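Local structure of probable mannosyltransferase KTR4 (Saccharomyces cerevisiae, 5A07) at residues Y312-E322 / D354-L362; F79-V89 / M426-Y434. The protein is probably a mannosyltransferase with a GT-A glycosyltransferase fold, here holding guanosine-5'-diphosphate and a manganese ion. All coordinates share one frame; numbering follows the deposited sequence.

Interaction 1. Residues Y312-E322 / D354-L362; sequences YSTCHFWTNFE and DAPVRSLAL
D354, in the first turn of helix 354-365, takes the hydroxyl of T319 as a donor: OG1 of T319 lies 2.7 Å from OD2 of D354, approaching from above the carboxylate plane. A355 follows with a methyl small enough to let the backbone of 316-319 come close; its CB lies 3.4 Å from CD2 of H316 and also touches OG1 of T319. ND1 of H316 donates in the ring plane to O of T314, which fixes the ring's rotation. P356 presents CB near the plane of the Y312 ring, beside the hydroxyl.

R358 starts with CG anti to the backbone N (chi1 178°); its chain then bends across to E322 and grips it side-on. NE of R358 bonds OE1 of E322 at 2.8 Å, almost straight at 178°, while NH2 of R358 bonds OE2 of E322 at 2.8 Å on its syn lone pair. The carboxylate and guanidinium planes are only 24° apart. Y256 also binds this carboxylate. S359 has a hydroxyl short enough to accept from N of F317, 2.8 Å from its OG, while donating to O of A355 one turn earlier. L360 lays CD2 over one face of Y312 in a CH-pi contact, 4.0 Å from the ring centroid. Last, CD1 of L362 packs 3.7 Å from CE2 of F317.

This pairs the helix with strand 316-317 of the central mixed sheet of the GT-A fold, and with the type I turn W318-F321 that follows it, with D354 close to the bound guanosine-5'-diphosphate. R230 bridges D354 and E322, while R358 grips E322 alone; with two arginines on its carboxylate, E322 probably stays ionised despite burial.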
loop_
_atom_site.group_PDB
_atom_site.type_symbol
_atom_site.label_atom_id
_atom_site.label_comp_id
_atom_site.label_asym_id
_atom_site.label_seq_id
_atom_site.Cartn_x
_atom_site.Cartn_y
_atom_site.Cartn_z
ATOM N N TYR B 312 -17.570 0.708 -5.546
ATOM C CA TYR B 312 -16.285 0.701 -4.820
ATOM C C TYR B 312 -15.946 2.108 -4.410
ATOM O O TYR B 312 -15.941 3.039 -5.213
ATOM C CB TYR B 312 -15.178 0.131 -5.706
ATOM C CG TYR B 312 -13.743 0.162 -5.171
ATOM C CD1 TYR B 312 -13.442 0.008 -3.827
ATOM C CD2 TYR B 312 -12.675 0.220 -6.068
ATOM C CE1 TYR B 312 -12.096 0.022 -3.382
ATOM C CE2 TYR B 312 -11.357 0.230 -5.619
ATOM C CZ TYR B 312 -11.078 0.133 -4.273
ATOM O OH TYR B 312 -9.748 0.131 -3.872
ATOM N N SER B 313 -15.662 2.287 -3.130
ATOM C CA SER B 313 -15.277 3.601 -2.615
ATOM C C SER B 313 -14.052 4.189 -3.296
ATOM O O SER B 313 -13.890 5.384 -3.333
ATOM C CB SER B 313 -14.988 3.472 -1.089
ATOM O OG SER B 313 -13.876 2.560 -0.883
ATOM N N THR B 314 -13.224 3.296 -3.784
ATOM C CA THR B 314 -11.875 3.523 -4.344
ATOM C C THR B 314 -10.843 3.707 -3.272
ATOM O O THR B 314 -9.665 3.986 -3.567
ATOM C CB THR B 314 -11.791 4.605 -5.428
ATOM O OG1 THR B 314 -11.898 5.901 -4.832
ATOM C CG2 THR B 314 -12.876 4.424 -6.432
ATOM N N CYS B 315 -11.207 3.481 -1.999
ATOM C CA CYS B 315 -10.183 3.555 -0.928
ATOM C C CYS B 315 -9.145 2.449 -1.093
ATOM O O CYS B 315 -9.450 1.310 -1.457
ATOM C CB CYS B 315 -10.831 3.468 0.438
ATOM S SG CYS B 315 -11.833 4.931 0.763
ATOM N N HIS B 316 -7.865 2.820 -0.862
ATOM C CA HIS B 316 -6.779 1.907 -0.961
ATOM C C HIS B 316 -5.623 2.292 -0.047
ATOM O O HIS B 316 -5.465 3.462 0.291
ATOM C CB HIS B 316 -6.326 1.790 -2.436
ATOM C CG HIS B 316 -5.811 3.070 -3.014
ATOM N ND1 HIS B 316 -6.634 4.080 -3.493
ATOM C CD2 HIS B 316 -4.554 3.523 -3.144
ATOM C CE1 HIS B 316 -5.884 5.080 -3.912
ATOM N NE2 HIS B 316 -4.622 4.762 -3.730
ATOM N N PHE B 317 -4.824 1.310 0.326
ATOM C CA PHE B 317 -3.564 1.590 1.029
ATOM C C PHE B 317 -2.648 2.202 -0.022
ATOM O O PHE B 317 -2.584 1.714 -1.139
ATOM C CB PHE B 317 -2.951 0.328 1.589
ATOM C CG PHE B 317 -3.930 -0.478 2.397
ATOM C CD1 PHE B 317 -4.419 0.044 3.587
ATOM C CD2 PHE B 317 -4.364 -1.722 1.970
ATOM C CE1 PHE B 317 -5.407 -0.632 4.311
ATOM C CE2 PHE B 317 -5.297 -2.408 2.694
ATOM C CZ PHE B 317 -5.813 -1.864 3.858
ATOM N N TRP B 318 -1.900 3.227 0.373
ATOM C CA TRP B 318 -1.042 3.918 -0.589
ATOM C C TRP B 318 0.312 3.274 -0.644
ATOM O O TRP B 318 1.233 3.602 0.144
ATOM C CB TRP B 318 -0.927 5.372 -0.199
ATOM C CG TRP B 318 -0.596 6.275 -1.405
ATOM C CD1 TRP B 318 -0.972 6.096 -2.689
ATOM C CD2 TRP B 318 0.130 7.482 -1.348
ATOM N NE1 TRP B 318 -0.514 7.179 -3.470
ATOM C CE2 TRP B 318 0.162 8.028 -2.650
ATOM C CE3 TRP B 318 0.805 8.144 -0.335
ATOM C CZ2 TRP B 318 0.848 9.182 -2.937
ATOM C CZ3 TRP B 318 1.432 9.343 -0.634
ATOM C CH2 TRP B 318 1.425 9.844 -1.909
ATOM N N THR B 319 0.432 2.376 -1.584
ATOM C CA THR B 319 1.485 1.355 -1.578
ATOM C C THR B 319 2.924 1.837 -1.844
ATOM O O THR B 319 3.835 1.036 -1.788
ATOM C CB THR B 319 1.182 0.247 -2.626
ATOM O OG1 THR B 319 0.999 0.868 -3.894
ATOM C CG2 THR B 319 -0.103 -0.534 -2.188
ATOM N N ASN B 320 3.171 3.122 -2.126
ATOM C CA ASN B 320 4.566 3.527 -2.228
ATOM C C ASN B 320 5.368 3.168 -0.993
ATOM O O ASN B 320 6.573 3.004 -1.051
ATOM C CB ASN B 320 4.727 4.976 -2.668
ATOM C CG ASN B 320 3.965 5.979 -1.812
ATOM O OD1 ASN B 320 4.247 6.145 -0.645
ATOM N ND2 ASN B 320 3.067 6.690 -2.425
ATOM N N PHE B 321 4.708 3.148 0.155
ATOM C CA PHE B 321 5.213 2.496 1.380
ATOM C C PHE B 321 4.341 1.287 1.644
ATOM O O PHE B 321 3.129 1.395 1.593
ATOM C CB PHE B 321 5.052 3.442 2.580
ATOM C CG PHE B 321 5.261 2.763 3.945
ATOM C CD1 PHE B 321 4.243 2.027 4.534
ATOM C CD2 PHE B 321 6.448 2.807 4.565
ATOM C CE1 PHE B 321 4.419 1.407 5.772
ATOM C CE2 PHE B 321 6.652 2.186 5.762
ATOM C CZ PHE B 321 5.651 1.477 6.376
ATOM N N GLU B 322 4.921 0.119 1.850
ATOM C CA GLU B 322 4.118 -0.996 2.370
ATOM C C GLU B 322 5.085 -1.989 3.048
ATOM O O GLU B 322 6.249 -2.129 2.614
ATOM C CB GLU B 322 3.229 -1.621 1.308
ATOM C CG GLU B 322 3.969 -2.128 0.087
ATOM C CD GLU B 322 3.093 -2.718 -1.003
ATOM O OE1 GLU B 322 1.871 -3.032 -0.837
ATOM O OE2 GLU B 322 3.668 -2.924 -2.079
ATOM N N ASP B 354 -1.295 -0.869 -8.788
ATOM C CA ASP B 354 -1.018 -1.910 -7.805
ATOM C C ASP B 354 -1.738 -1.647 -6.452
ATOM O O ASP B 354 -2.100 -2.574 -5.763
ATOM C CB ASP B 354 0.442 -2.166 -7.606
ATOM C CG ASP B 354 1.206 -0.943 -7.076
ATOM O OD1 ASP B 354 1.522 -0.033 -7.837
ATOM O OD2 ASP B 354 1.488 -0.946 -5.875
ATOM N N ALA B 355 -1.908 -0.380 -6.108
ATOM C CA ALA B 355 -2.506 0.007 -4.831
ATOM C C ALA B 355 -3.989 -0.458 -4.683
ATOM O O ALA B 355 -4.285 -1.229 -3.776
ATOM C CB ALA B 355 -2.334 1.475 -4.602
ATOM N N PRO B 356 -4.874 -0.124 -5.627
ATOM C CA PRO B 356 -6.238 -0.686 -5.489
ATOM C C PRO B 356 -6.332 -2.180 -5.587
ATOM O O PRO B 356 -7.130 -2.814 -4.907
ATOM C CB PRO B 356 -7.055 0.056 -6.586
ATOM C CG PRO B 356 -6.002 0.558 -7.565
ATOM C CD PRO B 356 -4.777 0.839 -6.737
ATOM N N VAL B 357 -5.526 -2.779 -6.449
ATOM C CA VAL B 357 -5.502 -4.215 -6.590
ATOM C C VAL B 357 -5.054 -4.916 -5.348
ATOM O O VAL B 357 -5.699 -5.870 -4.868
ATOM C CB VAL B 357 -4.620 -4.617 -7.796
ATOM C CG1 VAL B 357 -4.340 -6.125 -7.848
ATOM C CG2 VAL B 357 -5.261 -4.119 -9.086
ATOM N N ARG B 358 -3.911 -4.505 -4.799
ATOM C CA ARG B 358 -3.449 -5.084 -3.514
ATOM C C ARG B 358 -4.507 -4.892 -2.417
ATOM O O ARG B 358 -4.749 -5.810 -1.604
ATOM C CB ARG B 358 -2.127 -4.377 -3.080
ATOM C CG ARG B 358 -1.566 -4.837 -1.758
ATOM C CD ARG B 358 -0.420 -5.775 -1.958
ATOM N NE ARG B 358 0.766 -5.069 -2.463
ATOM C CZ ARG B 358 1.346 -5.301 -3.638
ATOM N NH1 ARG B 358 0.876 -6.270 -4.460
ATOM N NH2 ARG B 358 2.429 -4.617 -3.967
ATOM N N SER B 359 -5.104 -3.707 -2.397
ATOM C CA SER B 359 -6.029 -3.289 -1.323
ATOM C C SER B 359 -7.358 -4.079 -1.394
ATOM O O SER B 359 -7.864 -4.507 -0.365
ATOM C CB SER B 359 -6.339 -1.794 -1.398
ATOM O OG SER B 359 -5.158 -1.035 -1.211
ATOM N N LEU B 360 -7.831 -4.355 -2.602
ATOM C CA LEU B 360 -9.062 -5.192 -2.751
ATOM C C LEU B 360 -8.851 -6.596 -2.266
ATOM O O LEU B 360 -9.651 -7.156 -1.523
ATOM C CB LEU B 360 -9.551 -5.209 -4.225
ATOM C CG LEU B 360 -10.169 -3.922 -4.628
ATOM C CD1 LEU B 360 -10.295 -3.823 -6.150
ATOM C CD2 LEU B 360 -11.553 -3.762 -4.044
ATOM N N ALA B 361 -7.692 -7.155 -2.614
ATOM C CA ALA B 361 -7.344 -8.468 -2.158
ATOM C C ALA B 361 -7.223 -8.529 -0.635
ATOM O O ALA B 361 -7.710 -9.482 -0.006
ATOM C CB ALA B 361 -6.074 -8.953 -2.778
ATOM N N LEU B 362 -6.510 -7.568 -0.057
ATOM C CA LEU B 362 -6.367 -7.556 1.395
ATOM C C LEU B 362 -7.759 -7.413 2.093
ATOM O O LEU B 362 -8.029 -8.016 3.088
ATOM C CB LEU B 362 -5.437 -6.412 1.793
ATOM C CG LEU B 362 -3.967 -6.652 1.552
ATOM C CD1 LEU B 362 -3.260 -5.287 1.622
ATOM C CD2 LEU B 362 -3.390 -7.599 2.590
#

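Interaction 2. Residues F79-V89 / M426-Y434; sequences FLLQEISEPKV and MSEEELEMY
C-terminal Y434 lays its ring along P87: CE1 of Y434 is 3.7 Å from CD of P87, the two side chains pointing the same way. CG2 of I84 packs against CB of Y434, a branched aliphatic suited to the buried root of the tyrosine. One direct hydrogen bond joins the backbones, from N of K88, centre of an inverse gamma turn, to O of M433 at 2.7 Å. CG of M433 is anti to the backbone N (chi1 173°), and the flexible thioether then bends to set SD 3.7 Å from CG1 of V89. The C-terminal tail is laid beside the loop that leaves helix 65-80, whose end touches helix 428-431 where CZ of F79 meets CD2 of L431 at 3.7 Å.

Water carries much of the bonding around the terminal carboxylate. One accepts from NE2 of Q82 and donates to OXT of Y434 and O of L431; another links NZ of K88 to OXT. Two more bond O of Y434, one also meeting Q82 NE2 and E83 O, the other S85 N and E86 O. Further out, H372 bonds the hydroxyl of Y434, R375 holds OE1 of Q82, and F248 backs P87 and V89.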
loop_
_atom_site.group_PDB
_atom_site.type_symbol
_atom_site.label_atom_id
_atom_site.label_comp_id
_atom_site.label_asym_id
_atom_site.label_seq_id
_atom_site.Cartn_x
_atom_site.Cartn_y
_atom_site.Cartn_z
ATOM N N PHE B 79 -6.880 11.464 15.932
ATOM C CA PHE B 79 -5.838 10.467 16.025
ATOM C C PHE B 79 -4.445 11.040 15.861
ATOM O O PHE B 79 -3.532 10.707 16.604
ATOM C CB PHE B 79 -6.102 9.285 15.054
ATOM C CG PHE B 79 -7.029 8.252 15.637
ATOM C CD1 PHE B 79 -8.337 8.564 15.875
ATOM C CD2 PHE B 79 -6.583 6.989 15.978
ATOM C CE1 PHE B 79 -9.187 7.673 16.519
ATOM C CE2 PHE B 79 -7.438 6.049 16.542
ATOM C CZ PHE B 79 -8.743 6.415 16.821
ATOM N N LEU B 80 -4.266 11.866 14.843
ATOM C CA LEU B 80 -2.929 12.385 14.527
ATOM C C LEU B 80 -2.393 13.317 15.595
ATOM O O LEU B 80 -1.165 13.338 15.828
ATOM C CB LEU B 80 -2.917 13.038 13.169
ATOM C CG LEU B 80 -2.591 12.148 11.991
ATOM C CD1 LEU B 80 -1.113 11.724 11.965
ATOM C CD2 LEU B 80 -3.452 10.882 11.940
ATOM N N LEU B 81 -3.270 14.010 16.311
ATOM C CA LEU B 81 -2.860 14.851 17.456
ATOM C C LEU B 81 -2.773 14.143 18.737
ATOM O O LEU B 81 -2.268 14.689 19.699
ATOM C CB LEU B 81 -3.707 16.134 17.605
ATOM C CG LEU B 81 -3.824 16.999 16.374
ATOM C CD1 LEU B 81 -4.683 18.228 16.717
ATOM C CD2 LEU B 81 -2.475 17.393 15.797
ATOM N N GLN B 82 -3.043 12.848 18.778
ATOM C CA GLN B 82 -2.818 12.063 20.042
ATOM C C GLN B 82 -1.334 11.800 20.184
ATOM O O GLN B 82 -0.658 11.382 19.228
ATOM C CB GLN B 82 -3.588 10.743 19.920
ATOM C CG GLN B 82 -3.450 9.717 21.025
ATOM C CD GLN B 82 -4.181 8.362 20.662
ATOM O OE1 GLN B 82 -5.030 8.255 19.743
ATOM N NE2 GLN B 82 -3.789 7.319 21.356
ATOM N N GLU B 83 -0.801 12.011 21.379
ATOM C CA GLU B 83 0.594 11.681 21.658
ATOM C C GLU B 83 0.799 10.171 21.598
ATOM O O GLU B 83 0.147 9.448 22.323
ATOM C CB GLU B 83 1.009 12.161 23.061
ATOM C CG GLU B 83 1.028 13.662 23.101
ATOM C CD GLU B 83 1.264 14.192 24.531
ATOM O OE1 GLU B 83 1.679 13.444 25.410
ATOM O OE2 GLU B 83 1.008 15.344 24.761
ATOM N N ILE B 84 1.680 9.704 20.739
ATOM C CA ILE B 84 2.045 8.301 20.695
ATOM C C ILE B 84 3.555 8.148 20.685
ATOM O O ILE B 84 4.289 9.115 20.519
ATOM C CB ILE B 84 1.460 7.613 19.434
ATOM C CG1 ILE B 84 2.113 8.179 18.163
ATOM C CG2 ILE B 84 -0.026 7.809 19.364
ATOM C CD1 ILE B 84 1.711 7.429 16.893
ATOM N N SER B 85 3.987 6.923 20.880
ATOM C CA SER B 85 5.398 6.589 20.751
ATOM C C SER B 85 5.663 5.302 19.972
ATOM O O SER B 85 6.204 5.379 18.867
ATOM C CB SER B 85 6.093 6.534 22.099
ATOM O OG SER B 85 5.383 5.658 22.820
ATOM N N GLU B 86 5.294 4.160 20.531
ATOM C CA GLU B 86 5.532 2.875 19.943
ATOM C C GLU B 86 4.355 1.970 20.170
ATOM O O GLU B 86 3.571 2.242 21.028
ATOM C CB GLU B 86 6.667 2.137 20.660
ATOM C CG GLU B 86 7.878 2.879 20.939
ATOM C CD GLU B 86 8.930 1.932 21.424
ATOM O OE1 GLU B 86 8.804 1.396 22.541
ATOM O OE2 GLU B 86 9.871 1.714 20.687
ATOM N N PRO B 87 4.274 0.827 19.453
ATOM C CA PRO B 87 3.130 -0.059 19.663
ATOM C C PRO B 87 3.113 -0.512 21.102
ATOM O O PRO B 87 4.181 -0.801 21.672
ATOM C CB PRO B 87 3.410 -1.200 18.732
ATOM C CG PRO B 87 4.213 -0.594 17.640
ATOM C CD PRO B 87 5.079 0.382 18.322
ATOM N N LYS B 88 1.918 -0.589 21.671
ATOM C CA LYS B 88 1.741 -0.977 23.090
ATOM C C LYS B 88 1.571 -2.475 23.187
ATOM O O LYS B 88 0.463 -2.983 23.364
ATOM C CB LYS B 88 0.535 -0.240 23.628
ATOM C CG LYS B 88 0.867 1.228 23.719
ATOM C CD LYS B 88 -0.359 1.956 24.146
ATOM C CE LYS B 88 0.036 3.160 24.941
ATOM N NZ LYS B 88 -1.201 3.721 25.535
ATOM N N VAL B 89 2.655 -3.189 22.968
ATOM C CA VAL B 89 2.688 -4.614 23.015
ATOM C C VAL B 89 3.898 -4.928 23.839
ATOM O O VAL B 89 4.814 -4.129 23.934
ATOM C CB VAL B 89 2.799 -5.327 21.629
ATOM C CG1 VAL B 89 1.563 -5.057 20.811
ATOM C CG2 VAL B 89 4.054 -4.916 20.846
ATOM N N MET B 426 -11.020 -0.644 12.378
ATOM C CA MET B 426 -10.205 -0.870 13.557
ATOM C C MET B 426 -11.060 -1.279 14.765
ATOM O O MET B 426 -11.918 -0.524 15.182
ATOM C CB MET B 426 -9.387 0.376 13.867
ATOM C CG MET B 426 -8.320 0.706 12.758
ATOM S SD MET B 426 -7.465 2.268 13.031
ATOM C CE MET B 426 -6.356 1.888 14.347
ATOM N N SER B 427 -10.778 -2.436 15.337
ATOM C CA SER B 427 -11.436 -2.782 16.607
ATOM C C SER B 427 -10.633 -2.264 17.770
ATOM O O SER B 427 -9.561 -1.644 17.590
ATOM C CB SER B 427 -11.592 -4.277 16.710
ATOM O OG SER B 427 -10.313 -4.888 16.861
ATOM N N GLU B 428 -11.110 -2.567 18.986
ATOM C CA GLU B 428 -10.476 -2.074 20.248
ATOM C C GLU B 428 -8.959 -2.388 20.272
ATOM O O GLU B 428 -8.175 -1.538 20.628
ATOM C CB GLU B 428 -11.186 -2.637 21.552
ATOM C CG GLU B 428 -11.205 -4.146 21.626
ATOM C CD GLU B 428 -12.393 -4.861 22.381
ATOM O OE1 GLU B 428 -13.540 -4.821 21.878
ATOM O OE2 GLU B 428 -12.114 -5.546 23.425
ATOM N N GLU B 429 -8.564 -3.562 19.816
ATOM C CA GLU B 429 -7.176 -3.987 19.935
ATOM C C GLU B 429 -6.314 -3.112 18.961
ATOM O O GLU B 429 -5.180 -2.763 19.235
ATOM C CB GLU B 429 -7.044 -5.465 19.628
ATOM C CG GLU B 429 -7.914 -6.388 20.518
ATOM C CD GLU B 429 -9.383 -6.753 19.974
ATOM O OE1 GLU B 429 -10.061 -5.995 19.182
ATOM O OE2 GLU B 429 -9.908 -7.847 20.370
ATOM N N GLU B 430 -6.880 -2.708 17.842
ATOM C CA GLU B 430 -6.126 -1.792 16.910
ATOM C C GLU B 430 -6.176 -0.366 17.436
ATOM O O GLU B 430 -5.184 0.336 17.462
ATOM C CB GLU B 430 -6.690 -1.863 15.509
ATOM C CG GLU B 430 -6.496 -3.166 14.789
ATOM C CD GLU B 430 -7.441 -4.293 15.323
ATOM O OE1 GLU B 430 -8.654 -4.046 15.272
ATOM O OE2 GLU B 430 -6.937 -5.389 15.729
ATOM N N LEU B 431 -7.354 0.054 17.854
ATOM C CA LEU B 431 -7.522 1.415 18.302
ATOM C C LEU B 431 -6.619 1.688 19.468
ATOM O O LEU B 431 -6.205 2.860 19.594
ATOM C CB LEU B 431 -8.977 1.753 18.731
ATOM C CG LEU B 431 -10.012 1.681 17.653
ATOM C CD1 LEU B 431 -11.422 1.748 18.274
ATOM C CD2 LEU B 431 -9.858 2.850 16.674
ATOM N N GLU B 432 -6.328 0.697 20.305
ATOM C CA GLU B 432 -5.504 0.887 21.509
ATOM C C GLU B 432 -4.050 0.469 21.397
ATOM O O GLU B 432 -3.281 0.438 22.352
ATOM C CB GLU B 432 -6.228 0.245 22.708
ATOM C CG GLU B 432 -7.631 0.953 22.885
ATOM C CD GLU B 432 -8.523 0.383 24.040
ATOM O OE1 GLU B 432 -7.981 -0.326 24.931
ATOM O OE2 GLU B 432 -9.750 0.667 24.078
ATOM N N MET B 433 -3.625 0.258 20.153
ATOM C CA MET B 433 -2.299 -0.278 19.865
ATOM C C MET B 433 -1.237 0.835 20.032
ATOM O O MET B 433 -0.082 0.545 20.257
ATOM C CB MET B 433 -2.335 -0.818 18.457
ATOM C CG MET B 433 -1.078 -1.259 17.888
ATOM S SD MET B 433 -0.356 -2.610 18.740
ATOM C CE MET B 433 -1.182 -3.925 17.850
ATOM N N TYR B 434 -1.630 2.092 19.934
ATOM C CA TYR B 434 -0.727 3.223 20.204
ATOM C C TYR B 434 -1.294 4.171 21.211
ATOM O O TYR B 434 -0.500 4.961 21.706
ATOM C CB TYR B 434 -0.444 4.039 18.941
ATOM C CG TYR B 434 0.364 3.299 17.915
ATOM C CD1 TYR B 434 1.765 3.377 17.893
ATOM C CD2 TYR B 434 -0.279 2.564 16.879
ATOM C CE1 TYR B 434 2.530 2.648 16.952
ATOM C CE2 TYR B 434 0.485 1.865 15.921
ATOM C CZ TYR B 434 1.889 1.916 15.958
ATOM O OH TYR B 434 2.593 1.260 14.960
ATOM O OXT TYR B 434 -2.560 4.170 21.409
HETATM O O HOH W 1 -4.862 5.063 20.150
HETATM O O HOH W 2 -1.298 7.159 22.940
HETATM O O HOH W 3 2.137 4.741 21.553
HETATM O O HOH W 4 -3.502 4.568 23.779
HETATM O O HOH W 5 -3.695 2.352 24.359
#

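In the fold
From the N-terminal side, the chain runs through helix 65-80 into residues 79-89, the first half of interaction 2, and then lays down most of the strands of the central sheet. Residues 312-322 follow; after 31 mostly helical residues, helix 354-365 returns to them, closing the short loop of interaction 1 close to the centre of the chain. The chain then passes through strand 371-373 and helix 418-425 before residues 426-434 close the far longer loop of interaction 2. Interaction 1 is therefore nested inside interaction 2. Their centres lie 22 Å apart and they do not touch: one joins sheet to helix inside the fold, the other brings the C terminus against the loop that leaves helix 65-80.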